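Local coordinates for hypothetical protein EF3068 (PDB 2B6C) that is of unproven function but probably binds DNA and takes part in repairing alkylated bases, as a helical-repeat protein of the AlkD-like family, at residues K24-F29 with K101-S106; Q43-S48 with A75-L80; F174-I179 with P205-E210. One frame throughout, in Å; residues are numbered along the deposited sequence.

Interaction 1: K24-F29 with K101-S106; sequences KHQFVF and KAWWDS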
loop_
_atom_site.group_PDB
_atom_site.type_symbol
_atom_site.label_atom_id
_atom_site.label_comp_id
_atom_site.label_asym_id
_atom_site.label_seq_id
_atom_site.Cartn_x
_atom_site.Cartn_y
_atom_site.Cartn_z
ATOM N N LYS B 24 8.727 24.909 -21.439
ATOM C CA LYS B 24 8.863 25.516 -22.771
ATOM C C LYS B 24 7.524 25.894 -23.435
ATOM O O LYS B 24 7.374 25.746 -24.660
ATOM C CB LYS B 24 9.718 24.657 -23.740
ATOM C CG LYS B 24 11.056 24.145 -23.194
ATOM C CD LYS B 24 12.215 24.853 -23.864
ATOM C CE LYS B 24 13.495 24.104 -23.590
ATOM N NZ LYS B 24 14.467 24.100 -24.714
ATOM N N HIS B 25 6.571 26.374 -22.630
ATOM C CA HIS B 25 5.329 27.000 -23.132
ATOM C C HIS B 25 4.498 26.116 -24.026
ATOM O O HIS B 25 3.844 26.611 -24.944
ATOM C CB HIS B 25 5.630 28.297 -23.920
ATOM C CG HIS B 25 6.353 29.322 -23.120
ATOM N ND1 HIS B 25 5.737 30.069 -22.133
ATOM C CD2 HIS B 25 7.649 29.709 -23.142
ATOM C CE1 HIS B 25 6.623 30.891 -21.601
ATOM N NE2 HIS B 25 7.790 30.691 -22.197
ATOM N N GLN B 26 4.487 24.824 -23.781
ATOM C CA GLN B 26 3.699 23.953 -24.641
ATOM C C GLN B 26 2.507 23.316 -23.920
ATOM O O GLN B 26 1.768 22.587 -24.530
ATOM C CB GLN B 26 4.590 22.877 -25.245
ATOM C CG GLN B 26 5.228 21.979 -24.215
ATOM C CD GLN B 26 6.294 21.120 -24.849
ATOM O OE1 GLN B 26 6.054 20.433 -25.859
ATOM N NE2 GLN B 26 7.472 21.147 -24.269
ATOM N N PHE B 27 2.354 23.601 -22.628
ATOM C CA PHE B 27 1.205 23.158 -21.855
ATOM C C PHE B 27 0.581 24.358 -21.227
ATOM O O PHE B 27 1.276 25.340 -20.927
ATOM C CB PHE B 27 1.605 22.180 -20.738
ATOM C CG PHE B 27 2.275 20.936 -21.242
ATOM C CD1 PHE B 27 3.650 20.769 -21.093
ATOM C CD2 PHE B 27 1.523 19.922 -21.865
ATOM C CE1 PHE B 27 4.303 19.606 -21.582
ATOM C CE2 PHE B 27 2.155 18.769 -22.377
ATOM C CZ PHE B 27 3.563 18.623 -22.245
ATOM N N VAL B 28 -0.724 24.262 -20.976
ATOM C CA VAL B 28 -1.429 25.224 -20.136
ATOM C C VAL B 28 -1.310 24.728 -18.669
ATOM O O VAL B 28 -1.538 23.536 -18.387
ATOM C CB VAL B 28 -2.913 25.430 -20.623
ATOM C CG1 VAL B 28 -3.686 26.482 -19.770
ATOM C CG2 VAL B 28 -2.928 25.857 -22.079
ATOM N N PHE B 29 -0.940 25.625 -17.749
ATOM C CA PHE B 29 -0.897 25.295 -16.328
ATOM C C PHE B 29 -1.968 26.026 -15.538
ATOM O O PHE B 29 -2.376 27.150 -15.911
ATOM C CB PHE B 29 0.485 25.623 -15.724
ATOM C CG PHE B 29 1.509 24.538 -15.950
ATOM C CD1 PHE B 29 2.198 24.460 -17.157
ATOM C CD2 PHE B 29 1.751 23.574 -14.967
ATOM C CE1 PHE B 29 3.157 23.402 -17.385
ATOM C CE2 PHE B 29 2.689 22.540 -15.168
ATOM C CZ PHE B 29 3.403 22.477 -16.372
ATOM N N LYS B 101 0.184 13.817 -24.762
ATOM C CA LYS B 101 0.570 15.011 -24.016
ATOM C C LYS B 101 1.984 14.798 -23.394
ATOM O O LYS B 101 2.209 15.079 -22.221
ATOM C CB LYS B 101 -0.468 15.349 -22.925
ATOM C CG LYS B 101 -1.917 15.269 -23.397
ATOM C CD LYS B 101 -2.851 15.838 -22.350
ATOM C CE LYS B 101 -4.218 16.221 -22.884
ATOM N NZ LYS B 101 -4.882 17.094 -21.878
ATOM N N ALA B 102 2.896 14.289 -24.201
ATOM C CA ALA B 102 4.172 13.789 -23.730
ATOM C C ALA B 102 5.240 14.853 -23.634
ATOM O O ALA B 102 5.474 15.625 -24.596
ATOM C CB ALA B 102 4.667 12.657 -24.637
ATOM N N TRP B 103 5.908 14.856 -22.480
ATOM C CA TRP B 103 7.116 15.648 -22.276
ATOM C C TRP B 103 7.807 14.933 -21.112
ATOM O O TRP B 103 7.234 13.992 -20.575
ATOM C CB TRP B 103 6.757 17.101 -21.925
ATOM C CG TRP B 103 7.909 18.077 -21.955
ATOM C CD1 TRP B 103 8.361 18.848 -20.921
ATOM C CD2 TRP B 103 8.732 18.403 -23.095
ATOM N NE1 TRP B 103 9.417 19.639 -21.346
ATOM C CE2 TRP B 103 9.644 19.400 -22.679
ATOM C CE3 TRP B 103 8.754 17.974 -24.436
ATOM C CZ2 TRP B 103 10.592 19.953 -23.541
ATOM C CZ3 TRP B 103 9.707 18.543 -25.303
ATOM C CH2 TRP B 103 10.612 19.507 -24.839
ATOM N N TRP B 104 8.995 15.358 -20.683
ATOM C CA TRP B 104 9.713 14.522 -19.697
ATOM C C TRP B 104 8.940 14.416 -18.365
ATOM O O TRP B 104 9.060 13.438 -17.639
ATOM C CB TRP B 104 11.148 15.038 -19.481
ATOM C CG TRP B 104 11.199 16.441 -18.885
ATOM C CD1 TRP B 104 11.381 17.627 -19.571
ATOM C CD2 TRP B 104 11.052 16.795 -17.507
ATOM N NE1 TRP B 104 11.357 18.689 -18.694
ATOM C CE2 TRP B 104 11.156 18.214 -17.426
ATOM C CE3 TRP B 104 10.876 16.055 -16.314
ATOM C CZ2 TRP B 104 11.076 18.902 -16.216
ATOM C CZ3 TRP B 104 10.761 16.748 -15.108
ATOM C CH2 TRP B 104 10.872 18.160 -15.070
ATOM N N ASP B 105 8.134 15.430 -18.052
ATOM C CA ASP B 105 7.421 15.471 -16.791
ATOM C C ASP B 105 6.344 14.364 -16.689
ATOM O O ASP B 105 6.290 13.647 -15.674
ATOM C CB ASP B 105 6.869 16.884 -16.503
ATOM C CG ASP B 105 5.890 17.391 -17.565
ATOM O OD1 ASP B 105 5.999 17.003 -18.741
ATOM O OD2 ASP B 105 4.987 18.205 -17.225
ATOM N N SER B 106 5.511 14.218 -17.718
ATOM C CA SER B 106 4.508 13.131 -17.729
ATOM C C SER B 106 5.088 11.743 -18.008
ATOM O O SER B 106 4.655 10.773 -17.424
ATOM C CB SER B 106 3.366 13.402 -18.725
ATOM O OG SER B 106 3.832 13.338 -20.068
#

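Interaction 2: Q43-S48 with A75-L80; sequences QLLKES and AIDLAL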
loop_
_atom_site.group_PDB
_atom_site.type_symbol
_atom_site.label_atom_id
_atom_site.label_comp_id
_atom_site.label_asym_id
_atom_site.label_seq_id
_atom_site.Cartn_x
_atom_site.Cartn_y
_atom_site.Cartn_z
ATOM N N GLN B 43 -7.497 13.703 -0.694
ATOM C CA GLN B 43 -8.756 13.026 -0.450
ATOM C C GLN B 43 -9.307 12.347 -1.702
ATOM O O GLN B 43 -9.858 11.271 -1.600
ATOM C CB GLN B 43 -9.801 13.920 0.235
ATOM C CG GLN B 43 -9.424 14.397 1.659
ATOM C CD GLN B 43 -8.899 13.297 2.594
ATOM O OE1 GLN B 43 -7.745 13.339 3.029
ATOM N NE2 GLN B 43 -9.745 12.317 2.902
ATOM N N LEU B 44 -9.120 12.932 -2.879
ATOM C CA LEU B 44 -9.530 12.251 -4.092
ATOM C C LEU B 44 -8.737 10.957 -4.273
ATOM O O LEU B 44 -9.300 9.929 -4.674
ATOM C CB LEU B 44 -9.376 13.177 -5.332
ATOM C CG LEU B 44 -9.550 12.505 -6.695
ATOM C CD1 LEU B 44 -11.018 12.419 -7.034
ATOM C CD2 LEU B 44 -8.808 13.339 -7.700
ATOM N N LEU B 45 -7.430 10.999 -3.992
ATOM C CA LEU B 45 -6.605 9.814 -4.150
ATOM C C LEU B 45 -7.062 8.729 -3.161
ATOM O O LEU B 45 -7.089 7.555 -3.504
ATOM C CB LEU B 45 -5.105 10.138 -4.013
ATOM C CG LEU B 45 -4.568 11.066 -5.127
ATOM C CD1 LEU B 45 -3.103 11.422 -4.869
ATOM C CD2 LEU B 45 -4.699 10.467 -6.514
ATOM N N LYS B 46 -7.408 9.139 -1.943
ATOM C CA LYS B 46 -7.896 8.211 -0.928
ATOM C C LYS B 46 -9.180 7.500 -1.376
ATOM O O LYS B 46 -9.292 6.290 -1.255
ATOM C CB LYS B 46 -8.105 8.940 0.406
ATOM C CG LYS B 46 -8.895 8.163 1.465
ATOM C CD LYS B 46 -9.187 9.018 2.713
ATOM C CE LYS B 46 -7.934 9.353 3.494
ATOM N NZ LYS B 46 -8.233 9.807 4.892
ATOM N N GLU B 47 -10.159 8.243 -1.888
ATOM C CA GLU B 47 -11.429 7.612 -2.252
ATOM C C GLU B 47 -11.327 6.786 -3.538
ATOM O O GLU B 47 -12.132 5.898 -3.754
ATOM C CB GLU B 47 -12.606 8.619 -2.271
ATOM C CG GLU B 47 -13.098 9.084 -3.641
ATOM C CD GLU B 47 -14.532 9.616 -3.619
ATOM O OE1 GLU B 47 -15.037 9.920 -2.513
ATOM O OE2 GLU B 47 -15.156 9.730 -4.706
ATOM N N SER B 48 -10.314 7.070 -4.358
ATOM C CA SER B 48 -10.125 6.375 -5.626
ATOM C C SER B 48 -9.928 4.859 -5.443
ATOM O O SER B 48 -10.349 4.087 -6.284
ATOM C CB SER B 48 -8.959 6.971 -6.400
ATOM O OG SER B 48 -7.721 6.536 -5.837
ATOM N N ALA B 75 -4.134 12.511 -12.903
ATOM C CA ALA B 75 -4.373 11.221 -13.554
ATOM C C ALA B 75 -3.312 10.142 -13.239
ATOM O O ALA B 75 -3.649 8.995 -12.913
ATOM C CB ALA B 75 -4.525 11.382 -15.075
ATOM N N ILE B 76 -2.044 10.504 -13.359
ATOM C CA ILE B 76 -0.950 9.531 -13.149
ATOM C C ILE B 76 -0.856 9.145 -11.663
ATOM O O ILE B 76 -0.570 7.982 -11.335
ATOM C CB ILE B 76 0.414 10.038 -13.706
ATOM C CG1 ILE B 76 0.243 10.370 -15.197
ATOM C CG2 ILE B 76 1.493 8.943 -13.508
ATOM C CD1 ILE B 76 1.410 11.128 -15.910
ATOM N N ASP B 77 -1.142 10.101 -10.768
ATOM C CA ASP B 77 -1.218 9.800 -9.322
ATOM C C ASP B 77 -2.350 8.806 -9.032
ATOM O O ASP B 77 -2.204 7.945 -8.192
ATOM C CB ASP B 77 -1.416 11.074 -8.464
ATOM C CG ASP B 77 -0.120 11.817 -8.194
ATOM O OD1 ASP B 77 0.993 11.265 -8.438
ATOM O OD2 ASP B 77 -0.214 12.979 -7.736
ATOM N N LEU B 78 -3.473 8.930 -9.732
ATOM C CA LEU B 78 -4.562 7.962 -9.567
ATOM C C LEU B 78 -4.126 6.534 -9.920
ATOM O O LEU B 78 -4.468 5.563 -9.219
ATOM C CB LEU B 78 -5.802 8.339 -10.395
ATOM C CG LEU B 78 -6.589 9.528 -9.844
ATOM C CD1 LEU B 78 -7.569 10.043 -10.900
ATOM C CD2 LEU B 78 -7.364 9.119 -8.592
ATOM N N ALA B 79 -3.366 6.430 -10.999
ATOM C CA ALA B 79 -2.827 5.177 -11.453
ATOM C C ALA B 79 -1.763 4.681 -10.482
ATOM O O ALA B 79 -1.783 3.527 -10.052
ATOM C CB ALA B 79 -2.259 5.331 -12.891
ATOM N N LEU B 80 -0.839 5.558 -10.116
ATOM C CA LEU B 80 0.213 5.203 -9.166
ATOM C C LEU B 80 -0.326 4.709 -7.809
ATOM O O LEU B 80 0.161 3.731 -7.257
ATOM C CB LEU B 80 1.101 6.412 -8.917
ATOM C CG LEU B 80 2.372 6.498 -9.726
ATOM C CD1 LEU B 80 2.776 7.976 -9.733
ATOM C CD2 LEU B 80 3.416 5.607 -9.002
#

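Interaction 3: F174-I179 with P205-E210; sequences FIQKAI and PLAQRE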
loop_
_atom_site.group_PDB
_atom_site.type_symbol
_atom_site.label_atom_id
_atom_site.label_comp_id
_atom_site.label_asym_id
_atom_site.label_seq_id
_atom_site.Cartn_x
_atom_site.Cartn_y
_atom_site.Cartn_z
ATOM N N PHE B 174 16.653 13.652 -24.892
ATOM C CA PHE B 174 15.881 12.931 -23.877
ATOM C C PHE B 174 16.182 11.433 -23.894
ATOM O O PHE B 174 15.864 10.717 -22.951
ATOM C CB PHE B 174 14.389 13.171 -24.045
ATOM C CG PHE B 174 13.966 14.580 -23.719
ATOM C CD1 PHE B 174 13.619 15.464 -24.736
ATOM C CD2 PHE B 174 13.915 15.026 -22.392
ATOM C CE1 PHE B 174 13.221 16.780 -24.427
ATOM C CE2 PHE B 174 13.524 16.336 -22.093
ATOM C CZ PHE B 174 13.178 17.204 -23.110
ATOM N N ILE B 175 16.771 10.961 -24.984
ATOM C CA ILE B 175 17.188 9.572 -25.042
ATOM C C ILE B 175 18.588 9.417 -24.442
ATOM O O ILE B 175 18.814 8.535 -23.603
ATOM C CB ILE B 175 17.056 9.001 -26.483
ATOM C CG1 ILE B 175 15.587 8.734 -26.825
ATOM C CG2 ILE B 175 17.931 7.780 -26.650
ATOM C CD1 ILE B 175 14.944 7.542 -26.064
ATOM N N GLN B 176 19.517 10.303 -24.794
ATOM C CA GLN B 176 20.878 10.154 -24.278
ATOM C C GLN B 176 20.899 10.368 -22.747
ATOM O O GLN B 176 21.610 9.665 -22.023
ATOM C CB GLN B 176 21.862 11.080 -25.010
ATOM C CG GLN B 176 22.136 10.664 -26.473
ATOM C CD GLN B 176 22.634 9.250 -26.537
ATOM O OE1 GLN B 176 23.416 8.851 -25.693
ATOM N NE2 GLN B 176 22.159 8.470 -27.492
ATOM N N LYS B 177 20.106 11.334 -22.282
ATOM C CA LYS B 177 19.879 11.585 -20.875
ATOM C C LYS B 177 19.356 10.341 -20.167
ATOM O O LYS B 177 19.810 10.024 -19.075
ATOM C CB LYS B 177 18.842 12.677 -20.728
ATOM C CG LYS B 177 19.284 13.821 -19.851
ATOM C CD LYS B 177 19.260 13.406 -18.412
ATOM C CE LYS B 177 19.255 14.608 -17.537
ATOM N NZ LYS B 177 20.435 14.580 -16.598
ATOM N N ALA B 178 18.411 9.642 -20.799
ATOM C CA ALA B 178 17.829 8.413 -20.265
ATOM C C ALA B 178 18.863 7.282 -20.188
ATOM O O ALA B 178 18.879 6.510 -19.225
ATOM C CB ALA B 178 16.621 7.989 -21.090
ATOM N N ILE B 179 19.748 7.210 -21.175
ATOM C CA ILE B 179 20.853 6.240 -21.129
ATOM C C ILE B 179 21.786 6.535 -19.948
ATOM O O ILE B 179 22.128 5.620 -19.198
ATOM C CB ILE B 179 21.678 6.183 -22.442
ATOM C CG1 ILE B 179 20.819 5.665 -23.589
ATOM C CG2 ILE B 179 22.981 5.309 -22.282
ATOM C CD1 ILE B 179 21.526 5.817 -24.937
ATOM N N PRO B 205 29.016 11.670 -25.360
ATOM C CA PRO B 205 29.616 12.418 -24.238
ATOM C C PRO B 205 28.616 12.662 -23.075
ATOM O O PRO B 205 28.999 12.514 -21.905
ATOM C CB PRO B 205 30.029 13.757 -24.883
ATOM C CG PRO B 205 30.324 13.403 -26.284
ATOM C CD PRO B 205 29.304 12.320 -26.659
ATOM N N LEU B 206 27.362 13.019 -23.383
ATOM C CA LEU B 206 26.399 13.273 -22.310
ATOM C C LEU B 206 26.084 12.001 -21.506
ATOM O O LEU B 206 26.067 12.053 -20.277
ATOM C CB LEU B 206 25.111 13.939 -22.823
ATOM C CG LEU B 206 24.135 14.278 -21.692
ATOM C CD1 LEU B 206 23.488 15.667 -21.838
ATOM C CD2 LEU B 206 23.096 13.166 -21.565
ATOM N N ALA B 207 25.843 10.881 -22.192
ATOM C CA ALA B 207 25.533 9.612 -21.519
ATOM C C ALA B 207 26.724 9.133 -20.682
ATOM O O ALA B 207 26.554 8.619 -19.593
ATOM C CB ALA B 207 25.104 8.525 -22.549
ATOM N N GLN B 208 27.925 9.323 -21.209
ATOM C CA GLN B 208 29.168 8.937 -20.546
ATOM C C GLN B 208 29.401 9.786 -19.291
ATOM O O GLN B 208 29.744 9.254 -18.245
ATOM C CB GLN B 208 30.338 9.074 -21.534
ATOM C CG GLN B 208 31.757 8.783 -20.967
ATOM C CD GLN B 208 32.040 7.284 -20.865
ATOM O OE1 GLN B 208 31.391 6.469 -21.536
ATOM N NE2 GLN B 208 33.000 6.913 -20.018
ATOM N N ARG B 209 29.225 11.105 -19.396
ATOM C CA ARG B 209 29.328 11.979 -18.227
ATOM C C ARG B 209 28.318 11.575 -17.145
ATOM O O ARG B 209 28.690 11.316 -16.006
ATOM C CB ARG B 209 29.196 13.464 -18.624
ATOM C CG ARG B 209 29.362 14.449 -17.456
ATOM C CD ARG B 209 30.819 14.767 -17.116
ATOM N NE ARG B 209 30.822 15.640 -15.952
ATOM C CZ ARG B 209 30.756 16.969 -15.990
ATOM N NH1 ARG B 209 30.750 17.656 -14.844
ATOM N NH2 ARG B 209 30.739 17.621 -17.151
ATOM N N GLU B 210 27.052 11.469 -17.529
ATOM C CA GLU B 210 25.972 11.105 -16.606
ATOM C C GLU B 210 26.172 9.724 -15.947
ATOM O O GLU B 210 26.118 9.615 -14.733
ATOM C CB GLU B 210 24.638 11.187 -17.334
ATOM C CG GLU B 210 23.410 11.052 -16.450
ATOM C CD GLU B 210 22.982 12.373 -15.890
ATOM O OE1 GLU B 210 22.886 13.354 -16.677
ATOM O OE2 GLU B 210 22.748 12.424 -14.657
#

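Interaction 1: K24-F29 with K101-S106
Gln-26 and Phe-27 both close on Trp-103, which, with Phe-27, has the most surface buried here. The amide of Gln-26 stands over one face of the indole. Its NE2 lies 3.1 Å above the ring plane of Trp-103, over the centre of the ring. NE2 of Gln-26 is nearly as close to CD2 as to CE2 of Trp-103, at 3.2 Å each. The amide and indole planes are 59° apart, so the group turns its nitrogen toward the ring face and does not stack flat on it. NE2 of Gln-26 also bonds to Met-23 O, which probably helps to set which end of the amide faces the indole. With its CG between the backbone N and carbonyl carbon (chi1 61°), Gln-26 runs on extended to this place.

Phe-27 makes an offset edge-to-face pair with the five-membered ring of Trp-103. The centroids are 6.0 Å apart and the planes meet at 63°. The edge of Phe-27 also meets the aliphatic carbon of its partner: CE1 of Phe-27 is 3.5 Å from CB of Trp-103, in the plane of the phenyl ring. On the same ring, CE2 of Phe-27 lies 3.7 Å from Lys-101 O.

Arg-69, outside both segments, makes a cation-pi contact with Phe-27, a hydrogen bond to Lys-101 O and a salt bridge to Asp-105. Asp-105 OD2 is held by Tyr-73.

Lys-24 ends helix 13-22 as the C-prime residue of a Schellman motif, and Trp-103 is at the N-cap position of helix 104-120. The contact joins the loop after helix 13-22 to the start of helix 104-120. It lies at the surface of a helical-repeat fold of the AlkD-like family; in AlkD the concave side binds DNA, which is probable but unproven here.

Interaction 2: Q43-S48 with A75-L80
Leu-45 and Leu-78 meet at the nearest approach of the two backbones, methyl to methyl. CD2 of Leu-45 is 3.6 Å from CD2 of Leu-78. The same Leu-78 methyl also meets Ser-48. CB of Ser-48 lies only 3.5 Å from CD2 of Leu-78, tighter than usual for two carbons. This is the dense part of the contact. The hydroxyl of Ser-48 is turned back on its own helix. With OG between the backbone N and carbonyl carbon (chi1 76°), it gives a hydrogen bond to Leu-45 O at 2.6 Å. Asn-82 ND2 also bonds to Ser-48 OG, so this buried hydroxyl has two partners.

The packing is looser where Leu-45 faces Asp-77. CD2 of Leu-45 is 3.9 Å from CB of Asp-77, and its CD1 is only slightly farther from that carbon. Both residues are partly exposed. The carboxylate of Asp-77 looks to Arg-37, which binds OD2 in a salt bridge. Leu-44 adds little, with CG 4.5 Å from CD2 of Leu-78.

The axes of segments 43-48 and 75-80 come within 9.8 Å. Their directions differ by 40°, so they run the same way but are clearly inclined. Helix 53-65 comes between the two in the chain. Its Ile-60 and Tyr-63 touch Leu-78, and Trp-51 of the preceding loop touches both Leu-44 and Leu-78. Helix 69-81 also packs on helix 104-120, where Ile-76 touches Ala-109 and Trp-110. It thus links helix 34-48 to the next helices of the array.

Interaction 3: F174-I179 with P205-E210
This contact belongs to the C-terminal part of an alpha-solenoid, where helices two apart in the chain lie side by side. Helix 205-211 packs on helix 173-186 in this way, with helix 191-200 between them in sequence. The axes of segments 174-179 and 205-210 come within 8.0 Å. Their directions differ by 28°, so they run the same way at a modest tilt.

The small side chain of Ala-207 is consistent with this close approach. Its methyl sits against helix 173-186, between Gln-176 and Ile-179. CB of Ala-207 is 3.6 Å from OE1 of Gln-176 and 3.9 Å from CG2 of Ile-179. The Gln-176 amide is gripped at both ends: OE1 pairs with Ser-204 OG, and NE2 bonds to Thr-170 O. Ser-204 OG also bonds to the backbone N of Ala-207, so it ties the amide to the start of helix 205-211. In one of its two conformers, Leu-206 lies over the backbone at Lys-177, with CD2 of Leu-206 3.6 Å from Lys-177 N.

The polar part is a salt bridge. The Lys-177 chain starts away from the other helix, then bends at chi2 (-74°) and again near its end to reach Glu-210. OE2 of Glu-210 has a second cation, Arg-184. OE1 of Glu-210 takes Lys-177 NZ at 2.7 Å, from 48° out of the carboxylate plane.

How the interactions relate
All three contacts lie in one helical array. Interaction 2 falls between the two segments of interaction 1 in sequence, and interaction 3 follows both. Interaction 1 is in the middle of the set: its centre is about 20 Å from that of interaction 2 and about 21 Å from that of interaction 3. It touches both. Ser-106 O packs on CD1 of Ile-76, and Trp-103 and Trp-104 both pack on Phe-174. Interactions 2 and 3 do not touch. Their centres are about 32 Å apart, with the middle of the chain between them. Helix 104-120 and the tryptophans at its start thus connect the N-terminal and C-terminal helices of the probable DNA-binding solenoid.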